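Local coordinates for PmbA-related protein (Thermotoga maritima, PDB 1VL4) that is of uncertain function but belongs to the peptidase U62 (PmbA/TldD) family, may be a metallopeptidase, and has been proposed as a modulator of DNA gyrase, at residues 293-298 / 342-347; 297-302 / 336-341; 370-375 / 388-393. One frame throughout, in Å; residues are numbered along the deposited sequence.

Contact 1: residues 293-298 / 342-347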
ATOM      1  N   SER A 293      -7.750  13.604 -11.916  1.00 15.76           N
ATOM      2  CA  SER A 293      -7.680  14.322 -10.660  1.00 17.38           C
ATOM      3  C   SER A 293      -8.114  15.799 -10.732  1.00 15.37           C
ATOM      4  O   SER A 293      -8.146  16.455  -9.697  1.00 12.50           O
ATOM      5  CB  SER A 293      -6.294  14.238 -10.096  1.00 20.04           C
ATOM      6  OG  SER A 293      -6.096  12.847  -9.758  1.00 30.46           O
ATOM      7  N   SER A 294      -8.518  16.272 -11.914  1.00 14.07           N
ATOM      8  CA  SER A 294      -8.932  17.662 -12.111  1.00 13.61           C
ATOM      9  C   SER A 294     -10.043  18.008 -11.131  1.00 15.01           C
ATOM     10  O   SER A 294     -10.924  17.191 -10.905  1.00 12.18           O
ATOM     11  CB  SER A 294      -9.363  17.908 -13.537  1.00 12.64           C
ATOM     12  OG  SER A 294      -8.305  17.674 -14.501  1.00 12.81           O
ATOM     13  N   THR A 295      -9.944  19.179 -10.488  1.00 13.30           N
ATOM     14  CA  THR A 295     -10.881  19.576  -9.456  1.00 15.26           C
ATOM     15  C   THR A 295     -10.769  21.078  -9.296  1.00 15.89           C
ATOM     16  O   THR A 295      -9.701  21.612  -9.504  1.00 15.19           O
ATOM     17  CB  THR A 295     -10.580  18.883  -8.107  1.00 18.26           C
ATOM     18  OG1 THR A 295     -11.531  19.314  -7.103  1.00 21.10           O
ATOM     19  CG2 THR A 295      -9.141  19.150  -7.622  1.00 15.70           C
ATOM     20  N   PRO A 296     -11.880  21.750  -9.013  1.00 15.48           N
ATOM     21  CA  PRO A 296     -11.908  23.186  -8.766  1.00 13.55           C
ATOM     22  C   PRO A 296     -11.465  23.613  -7.374  1.00 12.02           C
ATOM     23  O   PRO A 296     -11.301  24.794  -7.145  1.00 14.33           O
ATOM     24  CB  PRO A 296     -13.371  23.541  -9.025  1.00 13.18           C
ATOM     25  CG  PRO A 296     -14.084  22.333  -8.763  1.00 17.87           C
ATOM     26  CD  PRO A 296     -13.245  21.180  -9.078  1.00 15.88           C
ATOM     27  N   PHE A 297     -11.269  22.670  -6.436  1.00 11.45           N
ATOM     28  CA  PHE A 297     -10.822  23.038  -5.101  1.00  9.26           C
ATOM     29  C   PHE A 297     -10.026  21.961  -4.503  1.00  9.48           C
ATOM     30  O   PHE A 297     -10.177  20.748  -4.865  1.00 12.52           O
ATOM     31  CB  PHE A 297     -12.003  23.524  -4.215  1.00 11.13           C
ATOM     32  CG  PHE A 297     -13.128  22.497  -4.072  1.00  7.42           C
ATOM     33  CD1 PHE A 297     -13.010  21.453  -3.164  1.00 13.06           C
ATOM     34  CD2 PHE A 297     -14.266  22.593  -4.842  1.00 11.41           C
ATOM     35  CE1 PHE A 297     -14.017  20.542  -2.994  1.00 11.85           C
ATOM     36  CE2 PHE A 297     -15.276  21.679  -4.727  1.00 15.57           C
ATOM     37  CZ  PHE A 297     -15.169  20.643  -3.819  1.00 14.39           C
ATOM     38  N   ASP A 298      -9.107  22.380  -3.628  1.00 10.91           N
ATOM     39  CA  ASP A 298      -8.306  21.439  -2.854  1.00 12.39           C
ATOM     40  C   ASP A 298      -9.071  20.868  -1.617  1.00 14.23           C
ATOM     41  O   ASP A 298     -10.268  21.116  -1.446  1.00 14.47           O
ATOM     42  CB  ASP A 298      -6.901  22.061  -2.541  1.00 13.21           C
ATOM     43  CG  ASP A 298      -6.941  23.150  -1.506  1.00 13.96           C
ATOM     44  OD1 ASP A 298      -7.986  23.284  -0.834  1.00 13.84           O
ATOM     45  OD2 ASP A 298      -5.899  23.840  -1.330  1.00 16.30           O
ATOM     46  N   ARG A 342       0.262  18.851  -3.245  1.00 15.70           N
ATOM     47  CA  ARG A 342       0.558  18.381  -4.579  1.00 20.65           C
ATOM     48  C   ARG A 342      -0.102  19.215  -5.678  1.00 16.05           C
ATOM     49  O   ARG A 342      -1.068  19.901  -5.443  1.00 13.01           O
ATOM     50  CB  ARG A 342       0.203  16.888  -4.747  1.00 20.84           C
ATOM     51  CG  ARG A 342      -1.270  16.595  -4.782  1.00 33.24           C
ATOM     52  CD  ARG A 342      -1.602  15.134  -5.198  1.00 34.28           C
ATOM     53  NE  ARG A 342      -2.989  14.769  -4.866  1.00 37.57           N
ATOM     54  CZ  ARG A 342      -4.078  15.148  -5.537  1.00 37.90           C
ATOM     55  NH1 ARG A 342      -4.006  15.934  -6.630  1.00 38.71           N
ATOM     56  NH2 ARG A 342      -5.263  14.739  -5.093  1.00 31.93           N
ATOM     57  N   PRO A 343       0.458  19.137  -6.889  1.00 15.11           N
ATOM     58  CA  PRO A 343      -0.165  19.713  -8.063  1.00 18.07           C
ATOM     59  C   PRO A 343      -1.428  18.951  -8.405  1.00 14.32           C
ATOM     60  O   PRO A 343      -1.623  17.827  -7.930  1.00 13.13           O
ATOM     61  CB  PRO A 343       0.897  19.514  -9.185  1.00 18.15           C
ATOM     62  CG  PRO A 343       1.783  18.496  -8.726  1.00 20.79           C
ATOM     63  CD  PRO A 343       1.687  18.386  -7.226  1.00 14.68           C
ATOM     64  N   VAL A 344      -2.271  19.553  -9.224  1.00 14.08           N
ATOM     65  CA  VAL A 344      -3.482  18.877  -9.670  1.00 16.16           C
ATOM     66  C   VAL A 344      -3.077  18.090 -10.934  1.00 14.52           C
ATOM     67  O   VAL A 344      -3.061  16.878 -10.922  1.00 18.55           O
ATOM     68  CB  VAL A 344      -4.647  19.885  -9.907  1.00 13.27           C
ATOM     69  CG1 VAL A 344      -5.857  19.184 -10.433  1.00 17.61           C
ATOM     70  CG2 VAL A 344      -5.001  20.633  -8.571  1.00 17.42           C
ATOM     71  N   ASN A 345      -2.765  18.802 -12.006  1.00 13.84           N
ATOM     72  CA  ASN A 345      -2.143  18.200 -13.179  1.00 12.48           C
ATOM     73  C   ASN A 345      -0.794  18.864 -13.360  1.00 13.66           C
ATOM     74  O   ASN A 345      -0.724  20.065 -13.570  1.00 12.67           O
ATOM     75  CB  ASN A 345      -2.967  18.423 -14.420  1.00 13.78           C
ATOM     76  CG  ASN A 345      -4.356  17.756 -14.350  1.00 17.00           C
ATOM     77  OD1 ASN A 345      -4.479  16.560 -14.574  1.00 16.51           O
ATOM     78  ND2 ASN A 345      -5.416  18.578 -14.085  1.00 12.61           N
ATOM     79  N   LEU A 346       0.272  18.102 -13.241  1.00 11.93           N
ATOM     80  CA  LEU A 346       1.592  18.688 -13.411  1.00 12.55           C
ATOM     81  C   LEU A 346       2.026  18.446 -14.855  1.00 13.18           C
ATOM     82  O   LEU A 346       2.367  17.329 -15.189  1.00 12.67           O
ATOM     83  CB  LEU A 346       2.607  18.076 -12.451  1.00 13.92           C
ATOM     84  CG  LEU A 346       4.001  18.754 -12.462  1.00 13.79           C
ATOM     85  CD1 LEU A 346       3.904  20.150 -11.909  1.00 21.41           C
ATOM     86  CD2 LEU A 346       4.987  17.943 -11.721  1.00 15.95           C
ATOM     87  N   MET A 347       2.104  19.528 -15.644  1.00 11.78           N
ATOM     88  CA  MET A 347       2.310  19.456 -17.073  1.00 11.10           C
ATOM     89  C   MET A 347       3.614  20.080 -17.532  1.00 10.00           C
ATOM     90  O   MET A 347       3.836  21.265 -17.344  1.00 11.25           O
ATOM     91  CB  MET A 347       1.155  20.138 -17.805  1.00  9.79           C
ATOM     92  CG  MET A 347       1.278  20.094 -19.310  1.00 13.69           C
ATOM     93  SD  MET A 347      -0.224  20.574 -20.108  1.00 20.00           S
ATOM     94  CE  MET A 347       0.196  20.404 -21.825  1.00 28.73           C
TER
HETATM   95  O   HOH W   1      -5.326  14.420 -13.194  1.00  7.15           O
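S293 meets V344 through its backbone. The carbonyl O of S293 lies 3.6 Å from V344 CG1. Its CB also comes near R342 NH1, at 4.5 Å, meeting the guanidinium obliquely. The S293 amide is tied to the second segment through water. S293 N gives its proton to a water at 2.9 Å, and the same water sits 2.7 Å from N345 OD1, to which it bonds.

S294 carries the direct polar link. N345 ND2 donates to S294 OG at 3.1 Å, with an N-H...O angle of 165°. The hydroxyl lies almost in the plane of the N345 amide, so one N-H points straight at it. The OG is beside its own backbone N, at chi1 -61°, and has further partners in the same loop: it donates to G291 O and accepts from H288 N. N345 ND2 has a second acceptor in L285 O, and with OD1 on the water both ends of the amide are engaged. This should fix its rotation. The CA of S294 rests on V344 CG1 at 3.8 Å. With chi1 at 177°, this methyl points away from the V344 N and reaches both S293 O and S294 CA.

T295 continues the apolar side. Its CG2 lies 4.3 Å from V344 CG1. Its hydroxyl turns back into its own segment: OG1 donates to F297 O at 3.0 Å, on a lone pair in the carbonyl plane.

V344 N bonds to D284 OD1, and the T295 backbone bonds to P286. The arrangement is a loop folded back beside the strand it leaves. That strand, 282-285, pairs antiparallel with 345-348 in a mixed sheet, and the loop packs on the residues that enter this second strand.

Contact 2: residues 297-302 / 336-341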
ATOM      1  N   PHE A 297     -11.269  22.670  -6.436  1.00 11.45           N
ATOM      2  CA  PHE A 297     -10.822  23.038  -5.101  1.00  9.26           C
ATOM      3  C   PHE A 297     -10.026  21.961  -4.503  1.00  9.48           C
ATOM      4  O   PHE A 297     -10.177  20.748  -4.865  1.00 12.52           O
ATOM      5  CB  PHE A 297     -12.003  23.524  -4.215  1.00 11.13           C
ATOM      6  CG  PHE A 297     -13.128  22.497  -4.072  1.00  7.42           C
ATOM      7  CD1 PHE A 297     -13.010  21.453  -3.164  1.00 13.06           C
ATOM      8  CD2 PHE A 297     -14.266  22.593  -4.842  1.00 11.41           C
ATOM      9  CE1 PHE A 297     -14.017  20.542  -2.994  1.00 11.85           C
ATOM     10  CE2 PHE A 297     -15.276  21.679  -4.727  1.00 15.57           C
ATOM     11  CZ  PHE A 297     -15.169  20.643  -3.819  1.00 14.39           C
ATOM     12  N   ASP A 298      -9.107  22.380  -3.628  1.00 10.91           N
ATOM     13  CA  ASP A 298      -8.306  21.439  -2.854  1.00 12.39           C
ATOM     14  C   ASP A 298      -9.071  20.868  -1.617  1.00 14.23           C
ATOM     15  O   ASP A 298     -10.268  21.116  -1.446  1.00 14.47           O
ATOM     16  CB  ASP A 298      -6.901  22.061  -2.541  1.00 13.21           C
ATOM     17  CG  ASP A 298      -6.941  23.150  -1.506  1.00 13.96           C
ATOM     18  OD1 ASP A 298      -7.986  23.284  -0.834  1.00 13.84           O
ATOM     19  OD2 ASP A 298      -5.899  23.840  -1.330  1.00 16.30           O
ATOM     20  N   ASP A 299      -8.401  20.093  -0.776  1.00 14.02           N
ATOM     21  CA  ASP A 299      -9.061  19.471   0.374  1.00 15.10           C
ATOM     22  C   ASP A 299      -9.252  20.445   1.559  1.00 13.70           C
ATOM     23  O   ASP A 299      -9.825  20.073   2.564  1.00 12.54           O
ATOM     24  CB  ASP A 299      -8.304  18.224   0.807  1.00 16.71           C
ATOM     25  CG  ASP A 299      -8.405  17.081  -0.232  1.00 22.69           C
ATOM     26  OD1 ASP A 299      -9.382  17.076  -0.996  1.00 20.23           O
ATOM     27  OD2 ASP A 299      -7.472  16.265  -0.322  1.00 18.85           O
ATOM     28  N   GLU A 300      -8.781  21.677   1.408  1.00 14.40           N
ATOM     29  CA  GLU A 300      -9.026  22.780   2.375  1.00 12.55           C
ATOM     30  C   GLU A 300     -10.097  23.707   1.815  1.00 10.63           C
ATOM     31  O   GLU A 300     -10.518  24.642   2.464  1.00 14.78           O
ATOM     32  CB  GLU A 300      -7.710  23.553   2.709  1.00 12.09           C
ATOM     33  CG  GLU A 300      -6.594  22.603   3.153  1.00 15.74           C
ATOM     34  CD  GLU A 300      -5.272  23.261   3.555  1.00 13.80           C
ATOM     35  OE1 GLU A 300      -4.782  24.140   2.833  1.00 20.22           O
ATOM     36  OE2 GLU A 300      -4.672  22.835   4.554  1.00 23.94           O
ATOM     37  N   GLY A 301     -10.626  23.390   0.640  1.00 12.71           N
ATOM     38  CA  GLY A 301     -11.650  24.200  -0.009  1.00 11.71           C
ATOM     39  C   GLY A 301     -11.112  25.424  -0.739  1.00 12.44           C
ATOM     40  O   GLY A 301     -11.879  26.299  -1.140  1.00 13.83           O
ATOM     41  N   VAL A 302      -9.813  25.459  -0.999  1.00 12.04           N
ATOM     42  CA  VAL A 302      -9.213  26.619  -1.643  1.00 12.15           C
ATOM     43  C   VAL A 302      -9.324  26.417  -3.147  1.00 11.82           C
ATOM     44  O   VAL A 302      -9.034  25.317  -3.654  1.00 11.71           O
ATOM     45  CB  VAL A 302      -7.730  26.818  -1.161  1.00 10.46           C
ATOM     46  CG1 VAL A 302      -6.989  27.930  -1.954  1.00 12.14           C
ATOM     47  CG2 VAL A 302      -7.654  27.052   0.322  1.00 17.32           C
ATOM     48  N   GLY A 336      -3.503  22.164  -1.189  1.00 12.37           N
ATOM     49  CA  GLY A 336      -3.543  21.526   0.115  1.00 11.48           C
ATOM     50  C   GLY A 336      -4.444  20.315   0.011  1.00 15.61           C
ATOM     51  O   GLY A 336      -5.671  20.430   0.103  1.00 14.59           O
ATOM     52  N   PHE A 337      -3.829  19.165  -0.249  1.00 18.53           N
ATOM     53  CA  PHE A 337      -4.556  17.901  -0.368  1.00 19.85           C
ATOM     54  C   PHE A 337      -4.179  16.971   0.787  1.00 21.38           C
ATOM     55  O   PHE A 337      -3.130  17.135   1.427  1.00 20.63           O
ATOM     56  CB  PHE A 337      -4.266  17.243  -1.730  1.00 18.42           C
ATOM     57  CG  PHE A 337      -4.850  17.984  -2.882  1.00 11.19           C
ATOM     58  CD1 PHE A 337      -6.163  17.778  -3.242  1.00 12.56           C
ATOM     59  CD2 PHE A 337      -4.091  18.893  -3.632  1.00 15.63           C
ATOM     60  CE1 PHE A 337      -6.709  18.442  -4.289  1.00 13.59           C
ATOM     61  CE2 PHE A 337      -4.673  19.619  -4.683  1.00 13.80           C
ATOM     62  CZ  PHE A 337      -5.940  19.371  -5.045  1.00 16.22           C
ATOM     63  N   VAL A 338      -5.077  16.046   1.101  1.00 22.72           N
ATOM     64  CA  VAL A 338      -4.816  15.075   2.143  1.00 27.55           C
ATOM     65  C   VAL A 338      -3.596  14.246   1.733  1.00 27.39           C
ATOM     66  O   VAL A 338      -3.491  13.758   0.613  1.00 27.53           O
ATOM     67  CB  VAL A 338      -6.055  14.151   2.412  1.00 31.15           C
ATOM     68  CG1 VAL A 338      -7.313  14.975   2.778  1.00 33.78           C
ATOM     69  CG2 VAL A 338      -6.362  13.263   1.217  1.00 38.44           C
ATOM     70  N   GLY A 339      -2.629  14.135   2.597  1.00 27.35           N
ATOM     71  CA  GLY A 339      -1.468  13.318   2.233  1.00 30.37           C
ATOM     72  C   GLY A 339      -0.267  14.134   1.827  1.00 27.67           C
ATOM     73  O   GLY A 339       0.860  13.643   1.827  1.00 30.18           O
ATOM     74  N   GLY A 340      -0.488  15.400   1.516  1.00 25.38           N
ATOM     75  CA  GLY A 340       0.601  16.217   1.082  1.00 20.80           C
ATOM     76  C   GLY A 340       0.173  17.258   0.088  1.00 20.81           C
ATOM     77  O   GLY A 340      -0.811  17.079  -0.669  1.00 22.04           O
ATOM     78  N   ILE A 341       0.931  18.349   0.101  1.00 16.71           N
ATOM     79  CA  ILE A 341       0.822  19.361  -0.933  1.00 16.45           C
ATOM     80  C   ILE A 341       1.158  18.716  -2.282  1.00 17.02           C
ATOM     81  O   ILE A 341       2.205  18.085  -2.444  1.00 14.18           O
ATOM     82  CB  ILE A 341       1.774  20.537  -0.630  1.00 14.45           C
ATOM     83  CG1 ILE A 341       1.329  21.226   0.674  1.00 14.97           C
ATOM     84  CG2 ILE A 341       1.825  21.481  -1.782  1.00 12.67           C
ATOM     85  CD1 ILE A 341       2.363  22.110   1.299  1.00 13.58           C
TER
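D298 and D299 meet G336, F337 and V338 mainly through hydrogen bonds. G336 is held through both its backbone N and its backbone O. Its N donates to D298 OD2 at 2.9 Å, from above the carboxylate plane. Its O accepts from D299 N at 2.9 Å. Two residues on, V338 N donates to D299 OD2 at 2.8 Å. This bond is nearly straight, at 170°, and uses the anti lone pair. Within the first segment, D298 OD1 accepts from E300 N, in an Asx turn, and from V302 N, on opposite faces of the carboxylate plane. With chi1 at 73°, D298 CG sits between its backbone N and carbonyl carbon, which turns OD1 to these donors and OD2 to G336 N.

The packing centres on F337. D298 CB makes the apolar contact, a CH-pi over one ring face, 4.0 Å from the centroid. The polar D299 OD2 comes to the ring edge, 3.5 Å from CD1, with carboxylate and ring planes 83° apart. A side chain on G336 would run into E300, whose OE1 bonds to L322 N.

The buried D298 carboxylate thus receives three backbone N-H groups, consistent with an ionised group stabilised by peptide dipoles.

Contact 3: residues 370-375 / 388-393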
ATOM      1  N   GLU A 370      10.199   3.377 -21.217  1.00 15.27           N
ATOM      2  CA  GLU A 370       9.626   3.068 -19.903  1.00 17.68           C
ATOM      3  C   GLU A 370      10.731   3.028 -18.859  1.00 17.16           C
ATOM      4  O   GLU A 370      11.875   2.640 -19.159  1.00 18.71           O
ATOM      5  CB  GLU A 370       8.905   1.713 -19.923  1.00 19.36           C
ATOM      6  CG  GLU A 370       7.899   1.529 -21.105  1.00 21.47           C
ATOM      7  CD  GLU A 370       6.657   2.386 -20.965  1.00 30.34           C
ATOM      8  OE1 GLU A 370       6.446   2.978 -19.863  1.00 35.55           O
ATOM      9  OE2 GLU A 370       5.884   2.463 -21.956  1.00 29.96           O
ATOM     10  N   VAL A 371      10.388   3.460 -17.645  1.00 18.11           N
ATOM     11  CA  VAL A 371      11.249   3.275 -16.453  1.00 17.53           C
ATOM     12  C   VAL A 371      10.526   2.449 -15.355  1.00 18.84           C
ATOM     13  O   VAL A 371       9.320   2.453 -15.257  1.00 21.74           O
ATOM     14  CB  VAL A 371      11.706   4.629 -15.872  1.00 16.72           C
ATOM     15  CG1 VAL A 371      12.726   5.291 -16.778  1.00 22.75           C
ATOM     16  CG2 VAL A 371      10.522   5.577 -15.636  1.00 21.72           C
ATOM     17  N   GLU A 372      11.281   1.746 -14.535  1.00 21.54           N
ATOM     18  CA  GLU A 372      10.717   0.863 -13.521  1.00 25.96           C
ATOM     19  C   GLU A 372      11.492   1.047 -12.233  1.00 26.17           C
ATOM     20  O   GLU A 372      12.711   1.332 -12.259  1.00 25.96           O
ATOM     21  CB  GLU A 372      10.833  -0.612 -13.968  1.00 27.16           C
ATOM     22  CG  GLU A 372       9.855  -1.009 -15.116  1.00 38.26           C
ATOM     23  CD  GLU A 372      10.457  -1.034 -16.537  1.00 48.04           C
ATOM     24  OE1 GLU A 372      11.658  -1.344 -16.717  1.00 52.33           O
ATOM     25  OE2 GLU A 372       9.696  -0.765 -17.497  1.00 56.33           O
ATOM     26  N   GLY A 373      10.781   0.874 -11.115  1.00 25.87           N
ATOM     27  CA  GLY A 373      11.397   0.854  -9.793  1.00 25.64           C
ATOM     28  C   GLY A 373      11.543   2.221  -9.167  1.00 24.49           C
ATOM     29  O   GLY A 373      12.525   2.481  -8.485  1.00 26.34           O
ATOM     30  N   MET A 374      10.571   3.091  -9.398  1.00 24.56           N
ATOM     31  CA  MET A 374      10.601   4.447  -8.861  1.00 25.55           C
ATOM     32  C   MET A 374      10.613   4.439  -7.325  1.00 26.77           C
ATOM     33  O   MET A 374      11.364   5.193  -6.689  1.00 25.10           O
ATOM     34  CB  MET A 374       9.385   5.227  -9.356  1.00 26.21           C
ATOM     35  CG  MET A 374       9.416   5.652 -10.835  1.00 33.40           C
ATOM     36  SD  MET A 374      10.489   7.062 -11.128  1.00 32.33           S
ATOM     37  CE  MET A 374       9.697   8.392 -10.228  1.00 28.39           C
ATOM     38  N   HIS A 375       9.814   3.560  -6.725  1.00 28.65           N
ATOM     39  CA  HIS A 375       9.711   3.534  -5.268  1.00 28.93           C
ATOM     40  C   HIS A 375      11.070   3.345  -4.618  1.00 25.61           C
ATOM     41  O   HIS A 375      11.459   4.133  -3.766  1.00 25.10           O
ATOM     42  CB  HIS A 375       8.755   2.441  -4.808  1.00 33.62           C
ATOM     43  CG  HIS A 375       8.338   2.573  -3.373  1.00 37.67           C
ATOM     44  ND1 HIS A 375       8.846   1.768  -2.368  1.00 42.74           N
ATOM     45  CD2 HIS A 375       7.469   3.424  -2.774  1.00 39.99           C
ATOM     46  CE1 HIS A 375       8.296   2.112  -1.216  1.00 41.93           C
ATOM     47  NE2 HIS A 375       7.456   3.113  -1.435  1.00 45.49           N
ATOM     48  N   PHE A 388      15.891   0.949 -13.546  1.00 15.71           N
ATOM     49  CA  PHE A 388      15.826   0.055 -14.679  1.00 18.10           C
ATOM     50  C   PHE A 388      14.987   0.715 -15.754  1.00 16.73           C
ATOM     51  O   PHE A 388      14.076   1.483 -15.459  1.00 18.70           O
ATOM     52  CB  PHE A 388      15.198  -1.276 -14.306  1.00 21.22           C
ATOM     53  CG  PHE A 388      15.985  -2.064 -13.316  1.00 26.82           C
ATOM     54  CD1 PHE A 388      15.830  -1.849 -11.956  1.00 37.38           C
ATOM     55  CD2 PHE A 388      16.850  -3.045 -13.736  1.00 32.03           C
ATOM     56  CE1 PHE A 388      16.547  -2.590 -11.037  1.00 32.05           C
ATOM     57  CE2 PHE A 388      17.552  -3.791 -12.820  1.00 35.07           C
ATOM     58  CZ  PHE A 388      17.398  -3.557 -11.471  1.00 30.51           C
ATOM     59  N   ALA A 389      15.310   0.428 -17.010  1.00 18.20           N
ATOM     60  CA  ALA A 389      14.644   1.111 -18.120  1.00 19.68           C
ATOM     61  C   ALA A 389      14.541   0.224 -19.356  1.00 21.53           C
ATOM     62  O   ALA A 389      15.234  -0.801 -19.466  1.00 20.65           O
ATOM     63  CB  ALA A 389      15.388   2.423 -18.454  1.00 15.09           C
ATOM     64  N   LYS A 390      13.625   0.603 -20.241  1.00 21.73           N
ATOM     65  CA  LYS A 390      13.453  -0.027 -21.563  1.00 22.23           C
ATOM     66  C   LYS A 390      13.628   1.058 -22.622  1.00 17.51           C
ATOM     67  O   LYS A 390      13.217   2.193 -22.416  1.00 15.75           O
ATOM     68  CB  LYS A 390      12.016  -0.561 -21.697  1.00 23.23           C
ATOM     69  CG  LYS A 390      11.727  -1.919 -21.018  1.00 29.55           C
ATOM     70  CD  LYS A 390      10.207  -2.141 -20.962  1.00 28.93           C
ATOM     71  CE  LYS A 390       9.837  -3.609 -20.969  1.00 36.01           C
ATOM     72  NZ  LYS A 390      10.108  -4.293 -19.648  1.00 44.91           N
ATOM     73  N   GLY A 391      14.192   0.690 -23.759  1.00 17.31           N
ATOM     74  CA  GLY A 391      14.367   1.624 -24.852  1.00 16.72           C
ATOM     75  C   GLY A 391      15.014   0.988 -26.082  1.00 18.98           C
ATOM     76  O   GLY A 391      14.993  -0.242 -26.252  1.00 12.56           O
ATOM     77  N   TYR A 392      15.603   1.858 -26.917  1.00 16.46           N
ATOM     78  CA  TYR A 392      16.073   1.526 -28.254  1.00 14.78           C
ATOM     79  C   TYR A 392      17.384   2.272 -28.507  1.00 12.12           C
ATOM     80  O   TYR A 392      17.625   3.313 -27.888  1.00 10.11           O
ATOM     81  CB  TYR A 392      15.022   1.992 -29.286  1.00 15.81           C
ATOM     82  CG  TYR A 392      13.686   1.330 -29.075  1.00 21.93           C
ATOM     83  CD1 TYR A 392      12.822   1.800 -28.099  1.00 22.93           C
ATOM     84  CD2 TYR A 392      13.317   0.179 -29.786  1.00 25.61           C
ATOM     85  CE1 TYR A 392      11.619   1.165 -27.843  1.00 28.81           C
ATOM     86  CE2 TYR A 392      12.075  -0.461 -29.543  1.00 24.38           C
ATOM     87  CZ  TYR A 392      11.240   0.044 -28.570  1.00 24.08           C
ATOM     88  OH  TYR A 392      10.006  -0.529 -28.276  1.00 35.90           O
ATOM     89  N   TRP A 393      18.176   1.757 -29.445  1.00 10.98           N
ATOM     90  CA  TRP A 393      19.351   2.427 -29.991  1.00 12.10           C
ATOM     91  C   TRP A 393      18.926   3.102 -31.310  1.00 12.83           C
ATOM     92  O   TRP A 393      18.192   2.514 -32.114  1.00 13.20           O
ATOM     93  CB  TRP A 393      20.495   1.433 -30.249  1.00 12.78           C
ATOM     94  CG  TRP A 393      21.696   2.114 -30.818  1.00 12.10           C
ATOM     95  CD1 TRP A 393      22.178   2.014 -32.095  1.00 13.27           C
ATOM     96  CD2 TRP A 393      22.541   3.056 -30.142  1.00 10.72           C
ATOM     97  NE1 TRP A 393      23.281   2.823 -32.243  1.00 16.22           N
ATOM     98  CE2 TRP A 393      23.501   3.493 -31.065  1.00 13.79           C
ATOM     99  CE3 TRP A 393      22.559   3.589 -28.854  1.00 12.18           C
ATOM    100  CZ2 TRP A 393      24.495   4.408 -30.722  1.00 17.18           C
ATOM    101  CZ3 TRP A 393      23.541   4.502 -28.527  1.00 12.53           C
ATOM    102  CH2 TRP A 393      24.485   4.899 -29.444  1.00 10.88           C
TER
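E372 and K390 cross at about a right angle on one face of an antiparallel strand pair. The carboxylate of E372 reaches over the lysine chain, and OE2 lies 3.8 Å from K390 CD. The E372 chain bends at chi2, 99°, which brings its end toward the neighbouring strand. The charges are near but short of a salt bridge, with OE2 4.2 Å from K390 NZ. That ammonium bonds to S195 OG. A leucine in place of E372 would probably leave K390 without its cross-strand charge partner and freer to turn.

E370 shares the same face. Its CB touches K390 CD at 4.2 Å, while its carboxylate leads away to a salt bridge with R240. F388 turns its ring edge toward E372 O. On the other face V371 CG1 meets A389 CB at 4.3 Å.

The backbones hold this register. K390 N donates to E370 O at 2.9 Å, and E372 N to F388 O at 3.0 Å. The return bond from E370 N to K390 O is weak. V371 and A389 form the non-hydrogen-bonded pair between them.

Strands 365-372 and 384-395 belong to a mixed sheet. Strand 233-239 runs parallel to 365-372 on its other side, and V371 packs on helix 241-247. Strand 384-395 goes on to pair with 398-404 and 406-411, and helix 374-377 begins just after G373.

In the fold
Contacts 1 and 2 are neighbours, with centres 9 Å apart. They share F297 and D298, and the loop 293-302 serves both. They meet at F337: V344 CG2 lies 3.9 Å from F337 CZ, and T295 CG2 lies 4.1 Å from the same atom. R342 also makes a cation-pi contact with this ring. Contact 3 comes later in the chain and touches neither. Its centre is about 26 Å from that of contact 1 and about 32 Å from that of contact 2. Contacts 2 and 3 lie on opposite sides of the chain's centre. All three fall within the C-terminal PmbA/TldD family region. Contacts 1 and 3 involve different mixed sheets.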